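Beta-phosphoglucomutase (Bacteroides vulgatus, PDB 3DV9) probably interconverts beta-glucose 1-phosphate and glucose 6-phosphate as a magnesium-dependent phosphomutase of the haloacid dehalogenase superfamily. Local coordinates at residues H16-I21 with F180-A185. Sequence-based numbering, arbitrary orientation.
Sequences HGYESI and FKPNEA
Asn183 lies flat against the ring of Tyr18, its CB 3.6 Å from the ring centroid and almost on the ring normal, a CH-pi contact. The side-chain amide continues over the same face, its plane 14° from the ring's, so amide and ring are stacked. His16 O lies over the opposite face. Beyond the ring, Tyr18 OH makes a van der Waals contact with Pro182 CB (3.6 Å). Losing the ring to an alanine is likely to strip Asn183 of its aromatic platform, leaving the amide held across the contact mainly by its bond to Ser20 O, and Pro182 CB without its hydroxyl neighbour.

One conventional hydrogen bond crosses between the segments, Asn183 ND2 to Ser20 O at 3.1 Å, nearly straight at 177° and in the amide plane. With CG between its backbone N and carbonyl carbon (chi1 69°), Asn183 can both stack and donate. The backbone O of Asn183 lies 3.2 Å from Ile21 CA, a CA-H...O contact, and 3.4 Å from Ile21 CG2; the branched aliphatic side chain of Ile21 also packs on Tyr12 and Leu13.

The contact thus joins the loop leading to strand 25-29 with the 3-10 turn before strand 185-189, its neighbour in the parallel Rossmann-like sheet, and a backbone hydrogen bond between Asn183 and Asp22 continues the link, while Leu13 of helix 2-16 touches Tyr18 and Leu175 of helix 169-178 touches Pro182.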
loop_
_atom_site.group_PDB
_atom_site.type_symbol
_atom_site.label_atom_id
_atom_site.label_comp_id
_atom_site.label_asym_id
_atom_site.label_seq_id
_atom_site.Cartn_x
_atom_site.Cartn_y
_atom_site.Cartn_z
ATOM N N HIS A 16 0.392 -20.045 -9.758
ATOM C CA HIS A 16 0.248 -20.381 -8.341
ATOM C C HIS A 16 -0.446 -21.727 -8.085
ATOM O O HIS A 16 -0.448 -22.230 -6.952
ATOM C CB HIS A 16 -0.516 -19.249 -7.623
ATOM C CG HIS A 16 0.192 -17.933 -7.644
ATOM N ND1 HIS A 16 0.979 -17.500 -6.602
ATOM C CD2 HIS A 16 0.249 -16.961 -8.583
ATOM C CE1 HIS A 16 1.474 -16.313 -6.887
ATOM N NE2 HIS A 16 1.049 -15.963 -8.086
ATOM N N GLY A 17 -1.026 -22.319 -9.127
ATOM C CA GLY A 17 -1.690 -23.607 -8.995
ATOM C C GLY A 17 -3.035 -23.541 -8.302
ATOM O O GLY A 17 -3.413 -24.463 -7.585
ATOM N N TYR A 18 -3.772 -22.456 -8.536
ATOM C CA TYR A 18 -5.147 -22.358 -8.081
ATOM C C TYR A 18 -6.139 -22.608 -9.197
ATOM O O TYR A 18 -5.830 -22.383 -10.368
ATOM C CB TYR A 18 -5.438 -20.966 -7.476
ATOM C CG TYR A 18 -4.555 -20.583 -6.311
ATOM C CD1 TYR A 18 -4.474 -21.404 -5.178
ATOM C CD2 TYR A 18 -3.821 -19.379 -6.322
ATOM C CE1 TYR A 18 -3.657 -21.051 -4.098
ATOM C CE2 TYR A 18 -3.007 -19.030 -5.256
ATOM C CZ TYR A 18 -2.932 -19.863 -4.151
ATOM O OH TYR A 18 -2.162 -19.491 -3.084
ATOM N N GLU A 19 -7.330 -23.080 -8.812
ATOM C CA GLU A 19 -8.405 -23.269 -9.774
ATOM C C GLU A 19 -9.122 -21.953 -10.021
ATOM O O GLU A 19 -9.590 -21.713 -11.129
ATOM C CB GLU A 19 -9.415 -24.324 -9.320
ATOM C CG GLU A 19 -8.907 -25.763 -9.391
ATOM C CD GLU A 19 -8.524 -26.195 -10.797
ATOM O OE1 GLU A 19 -7.417 -26.763 -10.960
ATOM O OE2 GLU A 19 -9.323 -25.954 -11.736
ATOM N N SER A 20 -9.202 -21.105 -8.994
ATOM C CA SER A 20 -9.925 -19.861 -9.114
ATOM C C SER A 20 -9.504 -18.900 -8.007
ATOM O O SER A 20 -8.847 -19.290 -7.040
ATOM C CB SER A 20 -11.428 -20.103 -8.952
ATOM O OG SER A 20 -11.676 -20.502 -7.612
ATOM N N ILE A 21 -9.906 -17.648 -8.168
ATOM C CA ILE A 21 -9.888 -16.703 -7.057
ATOM C C ILE A 21 -11.309 -16.706 -6.509
ATOM O O ILE A 21 -12.260 -16.469 -7.236
ATOM C CB ILE A 21 -9.440 -15.258 -7.496
ATOM C CG1 ILE A 21 -7.901 -15.213 -7.698
ATOM C CG2 ILE A 21 -9.893 -14.173 -6.454
ATOM C CD1 ILE A 21 -7.388 -14.027 -8.484
ATOM N N PHE A 180 -8.038 -15.469 5.720
ATOM C CA PHE A 180 -8.128 -15.678 4.263
ATOM C C PHE A 180 -6.944 -16.416 3.640
ATOM O O PHE A 180 -5.794 -16.269 4.078
ATOM C CB PHE A 180 -8.322 -14.321 3.564
ATOM C CG PHE A 180 -9.463 -13.548 4.107
ATOM C CD1 PHE A 180 -10.771 -14.048 3.973
ATOM C CD2 PHE A 180 -9.266 -12.301 4.737
ATOM C CE1 PHE A 180 -11.859 -13.337 4.496
ATOM C CE2 PHE A 180 -10.340 -11.580 5.253
ATOM C CZ PHE A 180 -11.664 -12.087 5.139
ATOM N N LYS A 181 -7.226 -17.174 2.587
ATOM C CA LYS A 181 -6.189 -17.786 1.734
ATOM C C LYS A 181 -5.707 -16.769 0.694
ATOM O O LYS A 181 -6.423 -15.800 0.411
ATOM C CB LYS A 181 -6.765 -19.033 1.043
ATOM C CG LYS A 181 -7.333 -20.078 2.059
ATOM C CD LYS A 181 -7.521 -21.434 1.446
ATOM C CE LYS A 181 -8.652 -21.466 0.423
ATOM N NZ LYS A 181 -8.768 -22.841 -0.238
ATOM N N PRO A 182 -4.487 -16.955 0.142
ATOM C CA PRO A 182 -4.015 -15.952 -0.820
ATOM C C PRO A 182 -4.915 -15.783 -2.045
ATOM O O PRO A 182 -5.024 -14.667 -2.562
ATOM C CB PRO A 182 -2.623 -16.458 -1.212
ATOM C CG PRO A 182 -2.198 -17.310 0.011
ATOM C CD PRO A 182 -3.463 -18.009 0.371
ATOM N N ASN A 183 -5.578 -16.856 -2.471
ATOM C CA ASN A 183 -6.503 -16.791 -3.617
ATOM C C ASN A 183 -7.928 -16.297 -3.246
ATOM O O ASN A 183 -8.854 -16.410 -4.048
ATOM C CB ASN A 183 -6.591 -18.144 -4.323
ATOM C CG ASN A 183 -7.283 -19.178 -3.479
ATOM O OD1 ASN A 183 -6.962 -19.337 -2.295
ATOM N ND2 ASN A 183 -8.229 -19.916 -4.091
ATOM N N GLU A 184 -8.093 -15.775 -2.039
ATOM C CA GLU A 184 -9.368 -15.188 -1.579
ATOM C C GLU A 184 -9.278 -13.671 -1.427
ATOM O O GLU A 184 -10.192 -13.036 -0.903
ATOM C CB GLU A 184 -9.822 -15.824 -0.246
ATOM C CG GLU A 184 -10.173 -17.311 -0.372
ATOM C CD GLU A 184 -10.438 -18.005 0.974
ATOM O OE1 GLU A 184 -10.004 -17.495 2.038
ATOM O OE2 GLU A 184 -11.069 -19.081 0.943
ATOM N N ALA A 185 -8.127 -13.108 -1.793
ATOM C CA ALA A 185 -7.880 -11.682 -1.595
ATOM C C ALA A 185 -7.304 -10.982 -2.841
ATOM O O ALA A 185 -6.810 -11.637 -3.774
ATOM C CB ALA A 185 -6.959 -11.465 -0.377
#